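Local coordinates for polysaccharide biosynthesis protein CapD (Bacillus thuringiensis HD-771, PDB 6BWC) that probably dehydrates UDP-N-acetylglucosamine, as an NADP-dependent member of the short-chain dehydrogenase superfamily, early in CMP-pseudaminic acid synthesis for flagellin glycosylation, at residues His84-Pro98 with Val125-Tyr139. The protein carries 2 engineered substitutions. Sequence-based numbering, arbitrary orientation.
Sequences HVAAMKHVSFCEYNP and VFTSSNAAISPTNNY. Engineered in segment 125-139: Asn-130 (natural residue Asp), Ala-131 (natural residue Lys). With NAP (NADP nicotinamide-adenine-dinucleotide phosphate), chain N.
Glu-95 OE2 accepts a hydrogen bond from the backbone N of Asn-138 at 2.7 Å, nearly straight (170°). The Glu-95 chain bends at chi2 (-85°), bringing the carboxylate against the start of helix 138-156, where an acid suits amides that lack carbonyl partners. Asn-138, an amide able to donate and accept, sends ND2 to Cys-94 O at 2.9 Å, nearly in its amide plane, while its OD1 bonds Thr-145 of a second subunit. The Tyr-139 ring lies along the backbone of Met-88 and Lys-89, with Lys-89 CA in an off-centre CH-pi contact 4.1 Å from its centroid and Lys-89 O over one face; Cys-94 CB, slim enough for close approach, lies 3.8 Å from Tyr-139 CB. Tyr-139 OH meets the NADP ribose O2D, 2.7 Å away, and Lys-89 NZ reaches NADP O2N, its charge matched to the phosphate. Tyr-139 and Lys-143 fit the YxxxK pair of short-chain dehydrogenases. His-84 N bonds Val-125 O at 3.1 Å; the His-84 and Phe-126 side chains point the same way, flat rings 39° apart filling the buried sheet face. Strands 81-84 and 123-129 are thus parallel neighbours in the Rossmann sheet, while helix 91-96 packs on the start of helix 138-156.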
ATOM      1  N   HIS C  84     -15.725   2.291  19.681  1.00 12.16           N
ATOM      2  CA  HIS C  84     -14.922   1.250  19.002  1.00 12.31           C
ATOM      3  C   HIS C  84     -15.116  -0.142  19.671  1.00 12.64           C
ATOM      4  O   HIS C  84     -14.383  -0.566  20.560  1.00 12.27           O
ATOM      5  CB  HIS C  84     -13.453   1.714  18.882  1.00 12.44           C
ATOM      6  CG  HIS C  84     -12.479   0.671  18.391  1.00 12.40           C
ATOM      7  ND1 HIS C  84     -12.828  -0.366  17.548  1.00 12.38           N
ATOM      8  CD2 HIS C  84     -11.148   0.540  18.611  1.00 12.16           C
ATOM      9  CE1 HIS C  84     -11.763  -1.107  17.299  1.00 12.35           C
ATOM     10  NE2 HIS C  84     -10.730  -0.573  17.925  1.00 12.30           N
ATOM     11  N   VAL C  85     -16.129  -0.845  19.172  1.00 13.41           N
ATOM     12  CA  VAL C  85     -16.619  -2.109  19.716  1.00 13.91           C
ATOM     13  C   VAL C  85     -16.332  -3.341  18.788  1.00 14.28           C
ATOM     14  O   VAL C  85     -16.488  -4.510  19.206  1.00 14.05           O
ATOM     15  CB  VAL C  85     -18.128  -1.956  19.997  1.00 14.40           C
ATOM     16  CG1 VAL C  85     -18.630  -3.043  20.944  1.00 14.92           C
ATOM     17  CG2 VAL C  85     -18.403  -0.588  20.606  1.00 14.45           C
ATOM     18  N   ALA C  86     -15.893  -3.092  17.542  1.00 14.32           N
ATOM     19  CA  ALA C  86     -15.399  -4.164  16.654  1.00 13.96           C
ATOM     20  C   ALA C  86     -14.040  -4.769  17.087  1.00 13.73           C
ATOM     21  O   ALA C  86     -13.155  -4.055  17.618  1.00 13.42           O
ATOM     22  CB  ALA C  86     -15.334  -3.678  15.209  1.00 13.85           C
ATOM     23  N   ALA C  87     -13.920  -6.088  16.841  1.00 13.69           N
ATOM     24  CA  ALA C  87     -12.757  -6.936  17.191  1.00 13.67           C
ATOM     25  C   ALA C  87     -13.039  -8.415  16.941  1.00 14.12           C
ATOM     26  O   ALA C  87     -14.183  -8.872  16.885  1.00 13.52           O
ATOM     27  CB  ALA C  87     -12.338  -6.766  18.648  1.00 13.42           C
ATOM     28  N   MET C  88     -11.961  -9.169  16.804  1.00 14.94           N
ATOM     29  CA  MET C  88     -12.036 -10.612  16.959  1.00 15.51           C
ATOM     30  C   MET C  88     -11.825 -10.840  18.440  1.00 15.60           C
ATOM     31  O   MET C  88     -10.779 -10.446  18.968  1.00 16.26           O
ATOM     32  CB  MET C  88     -10.953 -11.325  16.149  1.00 15.52           C
ATOM     33  CG  MET C  88     -11.235 -11.359  14.657  1.00 15.30           C
ATOM     34  SD  MET C  88      -9.783 -11.876  13.769  1.00 14.75           S
ATOM     35  CE  MET C  88      -9.763 -13.604  14.214  1.00 14.75           C
ATOM     36  N   LYS C  89     -12.820 -11.458  19.078  1.00 15.11           N
ATOM     37  CA  LYS C  89     -12.916 -11.608  20.524  1.00 14.66           C
ATOM     38  C   LYS C  89     -12.823 -13.050  20.995  1.00 15.00           C
ATOM     39  O   LYS C  89     -13.083 -13.318  22.171  1.00 15.35           O
ATOM     40  CB  LYS C  89     -14.271 -11.063  20.990  1.00 14.78           C
ATOM     41  CG  LYS C  89     -15.525 -11.844  20.521  1.00 14.32           C
ATOM     42  CD  LYS C  89     -16.737 -11.470  21.363  1.00 14.02           C
ATOM     43  CE  LYS C  89     -17.950 -12.289  20.984  1.00 13.93           C
ATOM     44  NZ  LYS C  89     -19.029 -12.191  22.012  1.00 13.87           N
ATOM     45  N   HIS C  90     -12.514 -13.976  20.089  1.00 15.12           N
ATOM     46  CA  HIS C  90     -12.430 -15.391  20.425  1.00 15.20           C
ATOM     47  C   HIS C  90     -10.999 -15.773  20.652  1.00 15.61           C
ATOM     48  O   HIS C  90     -10.173 -15.591  19.759  1.00 15.70           O
ATOM     49  CB  HIS C  90     -12.925 -16.249  19.291  1.00 15.26           C
ATOM     50  CG  HIS C  90     -14.387 -16.525  19.325  1.00 15.16           C
ATOM     51  ND1 HIS C  90     -14.900 -17.734  19.739  1.00 15.04           N
ATOM     52  CD2 HIS C  90     -15.445 -15.773  18.951  1.00 15.26           C
ATOM     53  CE1 HIS C  90     -16.215 -17.702  19.650  1.00 15.06           C
ATOM     54  NE2 HIS C  90     -16.571 -16.526  19.166  1.00 15.18           N
ATOM     55  N   VAL C  91     -10.725 -16.341  21.826  1.00 16.24           N
ATOM     56  CA  VAL C  91      -9.383 -16.756  22.197  1.00 16.93           C
ATOM     57  C   VAL C  91      -8.854 -17.783  21.204  1.00 18.16           C
ATOM     58  O   VAL C  91      -7.747 -17.587  20.669  1.00 20.24           O
ATOM     59  CB  VAL C  91      -9.319 -17.283  23.647  1.00 16.68           C
ATOM     60  CG1 VAL C  91      -8.034 -18.053  23.923  1.00 16.81           C
ATOM     61  CG2 VAL C  91      -9.423 -16.114  24.613  1.00 17.02           C
ATOM     62  N   SER C  92      -9.630 -18.839  20.931  1.00 18.28           N
ATOM     63  CA  SER C  92      -9.136 -19.931  20.081  1.00 18.28           C
ATOM     64  C   SER C  92      -8.854 -19.408  18.674  1.00 17.92           C
ATOM     65  O   SER C  92      -7.730 -19.547  18.195  1.00 18.23           O
ATOM     66  CB  SER C  92     -10.086 -21.146  20.057  1.00 18.57           C
ATOM     67  OG  SER C  92     -11.045 -21.059  19.019  1.00 18.90           O
ATOM     68  N   PHE C  93      -9.846 -18.767  18.054  1.00 17.22           N
ATOM     69  CA  PHE C  93      -9.696 -18.180  16.703  1.00 17.28           C
ATOM     70  C   PHE C  93      -8.486 -17.243  16.545  1.00 17.37           C
ATOM     71  O   PHE C  93      -7.862 -17.225  15.477  1.00 16.81           O
ATOM     72  CB  PHE C  93     -10.981 -17.431  16.274  1.00 17.09           C
ATOM     73  CG  PHE C  93     -12.096 -18.348  15.849  1.00 16.94           C
ATOM     74  CD1 PHE C  93     -12.185 -18.789  14.530  1.00 16.95           C
ATOM     75  CD2 PHE C  93     -13.046 -18.796  16.761  1.00 16.40           C
ATOM     76  CE1 PHE C  93     -13.212 -19.643  14.139  1.00 16.67           C
ATOM     77  CE2 PHE C  93     -14.063 -19.651  16.376  1.00 16.20           C
ATOM     78  CZ  PHE C  93     -14.145 -20.078  15.067  1.00 16.35           C
ATOM     79  N   CYS C  94      -8.178 -16.467  17.597  1.00 17.51           N
ATOM     80  CA  CYS C  94      -7.059 -15.498  17.585  1.00 17.53           C
ATOM     81  C   CYS C  94      -5.682 -16.164  17.758  1.00 16.71           C
ATOM     82  O   CYS C  94      -4.664 -15.554  17.454  1.00 15.70           O
ATOM     83  CB  CYS C  94      -7.238 -14.418  18.679  1.00 18.26           C
ATOM     84  SG  CYS C  94      -8.514 -13.145  18.439  1.00 19.04           S
ATOM     85  N   GLU C  95      -5.647 -17.385  18.301  1.00 17.06           N
ATOM     86  CA  GLU C  95      -4.409 -18.215  18.297  1.00 17.03           C
ATOM     87  C   GLU C  95      -4.164 -18.899  16.963  1.00 16.94           C
ATOM     88  O   GLU C  95      -3.012 -18.996  16.572  1.00 18.20           O
ATOM     89  CB  GLU C  95      -4.418 -19.300  19.366  1.00 16.19           C
ATOM     90  CG  GLU C  95      -4.553 -18.777  20.770  1.00 15.74           C
ATOM     91  CD  GLU C  95      -3.256 -18.367  21.403  1.00 14.95           C
ATOM     92  OE1 GLU C  95      -2.527 -19.211  21.964  1.00 13.91           O
ATOM     93  OE2 GLU C  95      -3.025 -17.160  21.392  1.00 15.04           O
ATOM     94  N   TYR C  96      -5.218 -19.404  16.305  1.00 16.43           N
ATOM     95  CA  TYR C  96      -5.097 -20.053  14.973  1.00 16.05           C
ATOM     96  C   TYR C  96      -5.032 -19.063  13.808  1.00 15.05           C
ATOM     97  O   TYR C  96      -4.476 -19.402  12.763  1.00 15.46           O
ATOM     98  CB  TYR C  96      -6.209 -21.103  14.714  1.00 16.25           C
ATOM     99  CG  TYR C  96      -6.125 -22.342  15.593  1.00 16.21           C
ATOM    100  CD1 TYR C  96      -5.417 -23.476  15.203  1.00 16.51           C
ATOM    101  CD2 TYR C  96      -6.754 -22.362  16.825  1.00 16.82           C
ATOM    102  CE1 TYR C  96      -5.340 -24.586  16.036  1.00 17.09           C
ATOM    103  CE2 TYR C  96      -6.703 -23.459  17.655  1.00 17.04           C
ATOM    104  CZ  TYR C  96      -6.000 -24.559  17.270  1.00 17.52           C
ATOM    105  OH  TYR C  96      -5.988 -25.601  18.165  1.00 19.22           O
ATOM    106  N   ASN C  97      -5.570 -17.854  13.975  1.00 14.12           N
ATOM    107  CA  ASN C  97      -5.485 -16.800  12.938  1.00 13.44           C
ATOM    108  C   ASN C  97      -4.944 -15.522  13.583  1.00 12.48           C
ATOM    109  O   ASN C  97      -5.670 -14.533  13.695  1.00 12.39           O
ATOM    110  CB  ASN C  97      -6.872 -16.549  12.304  1.00 13.85           C
ATOM    111  CG  ASN C  97      -7.587 -17.848  11.871  1.00 14.29           C
ATOM    112  OD1 ASN C  97      -7.425 -18.326  10.738  1.00 14.77           O
ATOM    113  ND2 ASN C  97      -8.401 -18.402  12.763  1.00 14.04           N
ATOM    114  N   PRO C  98      -3.671 -15.544  14.045  1.00 11.77           N
ATOM    115  CA  PRO C  98      -3.165 -14.436  14.820  1.00 11.43           C
ATOM    116  C   PRO C  98      -2.800 -13.219  14.016  1.00 11.57           C
ATOM    117  O   PRO C  98      -2.915 -12.116  14.562  1.00 12.34           O
ATOM    118  CB  PRO C  98      -1.935 -15.005  15.501  1.00 11.19           C
ATOM    119  CG  PRO C  98      -1.439 -15.986  14.546  1.00 11.34           C
ATOM    120  CD  PRO C  98      -2.668 -16.618  13.972  1.00 11.69           C
ATOM    121  N   VAL C 125     -14.328   5.749  22.947  1.00 19.78           N
ATOM    122  CA  VAL C 125     -14.265   4.716  23.979  1.00 18.93           C
ATOM    123  C   VAL C 125     -13.867   3.411  23.325  1.00 17.91           C
ATOM    124  O   VAL C 125     -14.600   2.895  22.493  1.00 17.57           O
ATOM    125  CB  VAL C 125     -15.611   4.553  24.693  1.00 18.89           C
ATOM    126  CG1 VAL C 125     -15.606   3.324  25.597  1.00 18.54           C
ATOM    127  CG2 VAL C 125     -15.912   5.816  25.496  1.00 19.32           C
ATOM    128  N   PHE C 126     -12.690   2.912  23.684  1.00 17.30           N
ATOM    129  CA  PHE C 126     -12.257   1.589  23.277  1.00 17.19           C
ATOM    130  C   PHE C 126     -12.792   0.564  24.282  1.00 18.04           C
ATOM    131  O   PHE C 126     -12.866   0.810  25.506  1.00 17.87           O
ATOM    132  CB  PHE C 126     -10.728   1.505  23.186  1.00 16.75           C
ATOM    133  CG  PHE C 126     -10.216   0.129  22.834  1.00 16.32           C
ATOM    134  CD1 PHE C 126     -10.619  -0.492  21.659  1.00 16.25           C
ATOM    135  CD2 PHE C 126      -9.322  -0.539  23.663  1.00 16.23           C
ATOM    136  CE1 PHE C 126     -10.167  -1.756  21.319  1.00 16.04           C
ATOM    137  CE2 PHE C 126      -8.862  -1.806  23.337  1.00 16.00           C
ATOM    138  CZ  PHE C 126      -9.295  -2.417  22.166  1.00 16.10           C
ATOM    139  N   THR C 127     -13.133  -0.595  23.750  1.00 18.22           N
ATOM    140  CA  THR C 127     -13.744  -1.649  24.506  1.00 18.50           C
ATOM    141  C   THR C 127     -12.720  -2.782  24.576  1.00 19.13           C
ATOM    142  O   THR C 127     -12.574  -3.571  23.628  1.00 18.86           O
ATOM    143  CB  THR C 127     -15.063  -2.003  23.813  1.00 18.71           C
ATOM    144  OG1 THR C 127     -16.093  -1.182  24.370  1.00 19.16           O
ATOM    145  CG2 THR C 127     -15.438  -3.391  23.995  1.00 18.76           C
ATOM    146  N   SER C 128     -11.988  -2.825  25.698  1.00 19.64           N
ATOM    147  CA  SER C 128     -10.964  -3.867  25.959  1.00 19.24           C
ATOM    148  C   SER C 128     -11.599  -4.991  26.734  1.00 20.22           C
ATOM    149  O   SER C 128     -12.771  -4.898  27.106  1.00 20.00           O
ATOM    150  CB  SER C 128      -9.779  -3.319  26.770  1.00 18.42           C
ATOM    151  OG  SER C 128      -8.750  -4.286  26.894  1.00 16.87           O
ATOM    152  N   SER C 129     -10.810  -6.045  26.962  1.00 21.51           N
ATOM    153  CA  SER C 129     -11.157  -7.157  27.857  1.00 21.85           C
ATOM    154  C   SER C 129     -10.244  -7.203  29.083  1.00 22.13           C
ATOM    155  O   SER C 129      -9.147  -6.650  29.074  1.00 22.54           O
ATOM    156  CB  SER C 129     -11.016  -8.473  27.112  1.00 22.60           C
ATOM    157  OG  SER C 129     -11.051  -9.563  28.016  1.00 23.78           O
ATOM    158  N   ASN C 130     -10.687  -7.906  30.126  1.00 22.05           N
ATOM    159  CA  ASN C 130      -9.821  -8.184  31.257  1.00 21.47           C
ATOM    160  C   ASN C 130      -8.763  -9.255  30.893  1.00 20.35           C
ATOM    161  O   ASN C 130      -7.883  -9.591  31.689  1.00 21.23           O
ATOM    162  CB  ASN C 130     -10.629  -8.386  32.586  1.00 23.24           C
ATOM    163  CG  ASN C 130     -11.541  -9.647  32.642  1.00 24.87           C
ATOM    164  OD1 ASN C 130     -12.568  -9.625  33.330  1.00 24.89           O
ATOM    165  ND2 ASN C 130     -11.162 -10.736  31.989  1.00 25.93           N
ATOM    166  N   ALA C 131      -8.854  -9.789  29.677  1.00 19.32           N
ATOM    167  CA  ALA C 131      -7.798 -10.632  29.091  1.00 19.09           C
ATOM    168  C   ALA C 131      -6.455  -9.929  28.858  1.00 18.36           C
ATOM    169  O   ALA C 131      -5.427 -10.574  28.753  1.00 17.96           O
ATOM    170  CB  ALA C 131      -8.285 -11.233  27.777  1.00 19.09           C
ATOM    171  N   ALA C 132      -6.476  -8.608  28.767  1.00 18.14           N
ATOM    172  CA  ALA C 132      -5.264  -7.821  28.568  1.00 17.61           C
ATOM    173  C   ALA C 132      -4.309  -7.843  29.753  1.00 17.05           C
ATOM    174  O   ALA C 132      -3.216  -7.302  29.636  1.00 17.29           O
ATOM    175  CB  ALA C 132      -5.644  -6.370  28.265  1.00 17.88           C
ATOM    176  N   ILE C 133      -4.715  -8.422  30.888  1.00 16.02           N
ATOM    177  CA  ILE C 133      -3.918  -8.393  32.089  1.00 15.30           C
ATOM    178  C   ILE C 133      -3.106  -9.666  32.158  1.00 15.01           C
ATOM    179  O   ILE C 133      -3.664 -10.743  32.303  1.00 14.67           O
ATOM    180  CB  ILE C 133      -4.782  -8.249  33.348  1.00 15.29           C
ATOM    181  CG1 ILE C 133      -5.352  -6.832  33.433  1.00 15.50           C
ATOM    182  CG2 ILE C 133      -3.950  -8.470  34.601  1.00 15.26           C
ATOM    183  CD1 ILE C 133      -6.332  -6.487  32.351  1.00 15.75           C
ATOM    184  N   SER C 134      -1.779  -9.530  32.078  1.00 14.72           N
ATOM    185  CA  SER C 134      -0.892 -10.670  32.177  1.00 14.03           C
ATOM    186  C   SER C 134      -1.451 -11.811  31.309  1.00 13.88           C
ATOM    187  O   SER C 134      -1.779 -12.874  31.823  1.00 14.03           O
ATOM    188  CB  SER C 134      -0.768 -11.068  33.658  1.00 14.07           C
ATOM    189  OG  SER C 134      -0.464  -9.935  34.467  1.00 13.64           O
ATOM    190  N   PRO C 135      -1.593 -11.567  29.982  1.00 13.99           N
ATOM    191  CA  PRO C 135      -2.242 -12.511  29.081  1.00 13.74           C
ATOM    192  C   PRO C 135      -1.424 -13.745  28.712  1.00 13.59           C
ATOM    193  O   PRO C 135      -0.197 -13.704  28.674  1.00 13.14           O
ATOM    194  CB  PRO C 135      -2.488 -11.671  27.829  1.00 13.84           C
ATOM    195  CG  PRO C 135      -1.394 -10.661  27.834  1.00 13.75           C
ATOM    196  CD  PRO C 135      -1.239 -10.315  29.270  1.00 13.95           C
ATOM    197  N   THR C 136      -2.159 -14.820  28.425  1.00 14.00           N
ATOM    198  CA  THR C 136      -1.653 -16.129  28.017  1.00 13.78           C
ATOM    199  C   THR C 136      -2.089 -16.464  26.574  1.00 13.88           C
ATOM    200  O   THR C 136      -1.942 -17.615  26.113  1.00 13.67           O
ATOM    201  CB  THR C 136      -2.215 -17.200  28.965  1.00 13.93           C
ATOM    202  OG1 THR C 136      -2.424 -16.625  30.248  1.00 14.33           O
ATOM    203  CG2 THR C 136      -1.274 -18.361  29.132  1.00 14.33           C
ATOM    204  N   ASN C 137      -2.632 -15.467  25.866  1.00 13.90           N
ATOM    205  CA  ASN C 137      -3.025 -15.649  24.473  1.00 14.17           C
ATOM    206  C   ASN C 137      -2.813 -14.398  23.629  1.00 14.46           C
ATOM    207  O   ASN C 137      -2.625 -13.256  24.156  1.00 14.95           O
ATOM    208  CB  ASN C 137      -4.469 -16.134  24.359  1.00 14.18           C
ATOM    209  CG  ASN C 137      -5.442 -15.291  25.169  1.00 14.48           C
ATOM    210  OD1 ASN C 137      -5.601 -14.096  24.926  1.00 14.53           O
ATOM    211  ND2 ASN C 137      -6.123 -15.919  26.122  1.00 14.90           N
ATOM    212  N   ASN C 138      -2.845 -14.636  22.316  1.00 13.84           N
ATOM    213  CA  ASN C 138      -2.646 -13.601  21.309  1.00 13.15           C
ATOM    214  C   ASN C 138      -3.763 -12.602  21.419  1.00 12.90           C
ATOM    215  O   ASN C 138      -3.528 -11.422  21.278  1.00 12.71           O
ATOM    216  CB  ASN C 138      -2.565 -14.220  19.898  1.00 12.95           C
ATOM    217  CG  ASN C 138      -2.262 -13.202  18.811  1.00 12.76           C
ATOM    218  OD1 ASN C 138      -1.333 -12.407  18.919  1.00 12.77           O
ATOM    219  ND2 ASN C 138      -3.034 -13.235  17.753  1.00 12.64           N
ATOM    220  N   TYR C 139      -4.977 -13.061  21.724  1.00 13.29           N
ATOM    221  CA  TYR C 139      -6.131 -12.136  21.850  1.00 13.09           C
ATOM    222  C   TYR C 139      -5.849 -11.079  22.919  1.00 12.55           C
ATOM    223  O   TYR C 139      -5.874  -9.875  22.640  1.00 12.33           O
ATOM    224  CB  TYR C 139      -7.446 -12.880  22.124  1.00 13.06           C
ATOM    225  CG  TYR C 139      -8.562 -11.948  22.518  1.00 13.30           C
ATOM    226  CD1 TYR C 139      -8.948 -10.906  21.694  1.00 13.32           C
ATOM    227  CD2 TYR C 139      -9.209 -12.088  23.736  1.00 13.55           C
ATOM    228  CE1 TYR C 139      -9.945 -10.033  22.070  1.00 13.44           C
ATOM    229  CE2 TYR C 139     -10.216 -11.235  24.110  1.00 13.53           C
ATOM    230  CZ  TYR C 139     -10.590 -10.211  23.282  1.00 13.84           C
ATOM    231  OH  TYR C 139     -11.628  -9.369  23.695  1.00 14.65           O
TER
HETATM  232  PA  NAP N 400     -19.512  -9.377  18.612  1.00 11.89           P
HETATM  233  O1A NAP N 400     -20.941  -9.747  18.889  1.00 11.76           O
HETATM  234  O2A NAP N 400     -18.708 -10.367  17.840  1.00 11.61           O
HETATM  235  O5B NAP N 400     -19.442  -7.957  17.893  1.00 12.48           O
HETATM  236  C5B NAP N 400     -18.377  -7.675  16.982  1.00 13.55           C
HETATM  237  C4B NAP N 400     -18.769  -6.496  16.096  1.00 14.05           C
HETATM  238  O4B NAP N 400     -17.689  -6.024  15.294  1.00 14.10           O
HETATM  239  C3B NAP N 400     -19.826  -6.920  15.112  1.00 14.55           C
HETATM  240  O3B NAP N 400     -20.615  -5.752  14.905  1.00 14.51           O
HETATM  241  C2B NAP N 400     -19.026  -7.320  13.899  1.00 15.21           C
HETATM  242  O2B NAP N 400     -19.884  -7.326  12.777  1.00 16.97           O
HETATM  243  C1B NAP N 400     -17.933  -6.250  13.900  1.00 14.74           C
HETATM  244  N9A NAP N 400     -16.607  -6.511  13.244  1.00 14.66           N
HETATM  245  C8A NAP N 400     -15.765  -7.582  13.341  1.00 14.92           C
HETATM  246  N7A NAP N 400     -14.618  -7.410  12.598  1.00 14.59           N
HETATM  247  C5A NAP N 400     -14.719  -6.201  12.018  1.00 14.59           C
HETATM  248  C6A NAP N 400     -13.911  -5.358  11.101  1.00 14.46           C
HETATM  249  N6A NAP N 400     -12.721  -5.761  10.632  1.00 14.61           N
HETATM  250  N1A NAP N 400     -14.387  -4.155  10.743  1.00 14.28           N
HETATM  251  C2A NAP N 400     -15.573  -3.692  11.175  1.00 14.38           C
HETATM  252  N3A NAP N 400     -16.368  -4.394  11.997  1.00 14.44           N
HETATM  253  C4A NAP N 400     -16.013  -5.623  12.449  1.00 14.58           C
HETATM  254  O3  NAP N 400     -18.702  -9.005  19.957  1.00 11.95           O
HETATM  255  PN  NAP N 400     -19.289  -8.401  21.342  1.00 11.96           P
HETATM  256  O1N NAP N 400     -20.383  -7.371  21.095  1.00 12.34           O
HETATM  257  O2N NAP N 400     -19.508  -9.533  22.298  1.00 11.96           O
HETATM  258  O5D NAP N 400     -18.000  -7.684  21.936  1.00 12.19           O
HETATM  259  C5D NAP N 400     -17.728  -6.356  21.563  1.00 12.66           C
HETATM  260  C4D NAP N 400     -16.385  -5.917  22.137  1.00 13.08           C
HETATM  261  O4D NAP N 400     -16.361  -6.281  23.524  1.00 13.12           O
HETATM  262  C3D NAP N 400     -15.104  -6.494  21.507  1.00 13.12           C
HETATM  263  O3D NAP N 400     -14.188  -5.420  21.279  1.00 13.01           O
HETATM  264  C2D NAP N 400     -14.546  -7.450  22.535  1.00 13.32           C
HETATM  265  O2D NAP N 400     -13.115  -7.484  22.540  1.00 13.21           O
HETATM  266  C1D NAP N 400     -15.093  -6.869  23.839  1.00 13.49           C
HETATM  267  N1N NAP N 400     -15.261  -7.839  24.928  1.00 13.68           N
HETATM  268  C2N NAP N 400     -16.277  -8.714  24.850  1.00 14.03           C
HETATM  269  C3N NAP N 400     -16.535  -9.669  25.817  1.00 13.84           C
HETATM  270  C7N NAP N 400     -17.643 -10.658  25.709  1.00 14.26           C
HETATM  271  O7N NAP N 400     -17.678 -11.580  26.526  1.00 14.63           O
HETATM  272  N7N NAP N 400     -18.562 -10.581  24.743  1.00 14.44           N
HETATM  273  C4N NAP N 400     -15.675  -9.710  27.027  1.00 14.01           C
HETATM  274  C5N NAP N 400     -14.593  -8.719  27.006  1.00 13.95           C
HETATM  275  C6N NAP N 400     -14.437  -7.808  25.976  1.00 13.68           C
HETATM  276  P2B NAP N 400     -19.481  -8.079  11.410  1.00 20.64           P
HETATM  277  O1X NAP N 400     -20.826  -8.043  10.710  1.00 20.66           O
HETATM  278  O2X NAP N 400     -18.484  -7.176  10.715  1.00 19.86           O
HETATM  279  O3X NAP N 400     -18.933  -9.472  11.801  1.00 20.55           O